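Local coordinates for protein endo-1,4-beta-xylanase I (Hypocrea jecorina, PDB 1XYN) that hydrolyses internal beta-1,4-xylosidic linkages of xylan, a major plant cell wall hemicellulose, yielding xylooligosaccharides and xylose, at residues N141-N144 with A145-S148. Sequence-based numbering, arbitrary orientation.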
loop_
_atom_site.group_PDB
_atom_site.type_symbol
_atom_site.label_atom_id
_atom_site.label_comp_id
_atom_site.label_asym_id
_atom_site.label_seq_id
_atom_site.Cartn_x
_atom_site.Cartn_y
_atom_site.Cartn_z
ATOM N N ASN A 141 -27.431 -9.619 -2.125
ATOM C CA ASN A 141 -27.845 -9.241 -0.780
ATOM C C ASN A 141 -26.856 -8.247 -0.166
ATOM O O ASN A 141 -27.250 -7.352 0.582
ATOM C CB ASN A 141 -27.971 -10.480 0.108
ATOM C CG ASN A 141 -29.141 -11.382 -0.299
ATOM O OD1 ASN A 141 -29.982 -11.007 -1.121
ATOM N ND2 ASN A 141 -29.202 -12.568 0.290
ATOM N N HIS A 142 -25.576 -8.401 -0.490
ATOM C CA HIS A 142 -24.552 -7.501 0.020
ATOM C C HIS A 142 -24.568 -6.188 -0.731
ATOM O O HIS A 142 -24.446 -5.132 -0.126
ATOM C CB HIS A 142 -23.171 -8.153 -0.038
ATOM C CG HIS A 142 -23.035 -9.319 0.888
ATOM N ND1 HIS A 142 -22.683 -9.177 2.212
ATOM C CD2 HIS A 142 -23.297 -10.638 0.710
ATOM C CE1 HIS A 142 -22.739 -10.353 2.811
ATOM N NE2 HIS A 142 -23.111 -11.254 1.922
ATOM N N PHE A 143 -24.766 -6.241 -2.041
ATOM C CA PHE A 143 -24.812 -5.021 -2.835
ATOM C C PHE A 143 -26.038 -4.172 -2.449
ATOM O O PHE A 143 -25.971 -2.938 -2.441
ATOM C CB PHE A 143 -24.852 -5.360 -4.328
ATOM C CG PHE A 143 -23.661 -6.145 -4.814
ATOM C CD1 PHE A 143 -22.407 -5.975 -4.233
ATOM C CD2 PHE A 143 -23.793 -7.047 -5.865
ATOM C CE1 PHE A 143 -21.305 -6.686 -4.688
ATOM C CE2 PHE A 143 -22.695 -7.764 -6.328
ATOM C CZ PHE A 143 -21.450 -7.581 -5.739
ATOM N N ASN A 144 -27.156 -4.835 -2.149
ATOM C CA ASN A 144 -28.378 -4.139 -1.750
ATOM C C ASN A 144 -28.163 -3.482 -0.387
ATOM O O ASN A 144 -28.420 -2.290 -0.221
ATOM C CB ASN A 144 -29.574 -5.105 -1.684
ATOM C CG ASN A 144 -30.079 -5.529 -3.065
ATOM O OD1 ASN A 144 -29.620 -5.034 -4.093
ATOM N ND2 ASN A 144 -31.029 -6.445 -3.084
ATOM N N ALA A 145 -27.647 -4.259 0.566
ATOM C CA ALA A 145 -27.374 -3.771 1.919
ATOM C C ALA A 145 -26.372 -2.617 1.901
ATOM O O ALA A 145 -26.516 -1.641 2.641
ATOM C CB ALA A 145 -26.859 -4.889 2.777
ATOM N N TRP A 146 -25.371 -2.722 1.035
ATOM C CA TRP A 146 -24.362 -1.686 0.917
ATOM C C TRP A 146 -24.992 -0.400 0.391
ATOM O O TRP A 146 -24.798 0.673 0.962
ATOM C CB TRP A 146 -23.218 -2.148 -0.001
ATOM C CG TRP A 146 -22.340 -3.248 0.591
ATOM C CD1 TRP A 146 -22.321 -3.690 1.895
ATOM C CD2 TRP A 146 -21.358 -4.029 -0.107
ATOM N NE1 TRP A 146 -21.386 -4.690 2.042
ATOM C CE2 TRP A 146 -20.782 -4.920 0.834
ATOM C CE3 TRP A 146 -20.909 -4.065 -1.431
ATOM C CZ2 TRP A 146 -19.781 -5.831 0.488
ATOM C CZ3 TRP A 146 -19.916 -4.972 -1.771
ATOM C CH2 TRP A 146 -19.364 -5.841 -0.813
ATOM N N ALA A 147 -25.783 -0.523 -0.671
ATOM C CA ALA A 147 -26.450 0.623 -1.280
ATOM C C ALA A 147 -27.382 1.328 -0.302
ATOM O O ALA A 147 -27.389 2.557 -0.238
ATOM C CB ALA A 147 -27.226 0.182 -2.517
ATOM N N SER A 148 -28.124 0.545 0.487
ATOM C CA SER A 148 -29.073 1.096 1.457
ATOM C C SER A 148 -28.420 1.886 2.588
ATOM O O SER A 148 -29.070 2.724 3.217
ATOM C CB SER A 148 -29.979 -0.003 2.032
ATOM O OG SER A 148 -29.278 -0.891 2.879
#
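W146 lies back along its own helix, with one face of the indole turned to H142 and the CE3-CZ3 side of the benzo ring reaching F143. Its CG sits beside the backbone N (chi1 -70°), which sends the ring toward the preceding turn. H142 CB stands over the six-membered ring, 4.3 Å from its centroid, a CH-pi contact. The carbonyl oxygen of H142 lies over the same indole, off toward the rim, 2.9 Å from W146 CG. That oxygen also accepts the backbone N-H of W146, at 2.8 Å from N to O. F143 meets the indole obliquely, with the ring planes at 60°. F143 CD1 touches W146 CZ3 at 3.6 Å, and CZ3 lies near the plane of the phenyl ring at its edge. The i to i+4 bonds continue through S148 N to N144 O. S148 OG folds back (chi1 70°) to donate to A145 O at 2.9 Å. The polar ends of H142 and W146 converge on S126 OG, which bonds H142 ND1 and W146 NE1. The GH11 fold is a beta-jelly roll with a single helix, 139-148. It packs H142 and A145 on strand 90-97, A145 and W146 on strand 100-109, and F143 on strand 155-166.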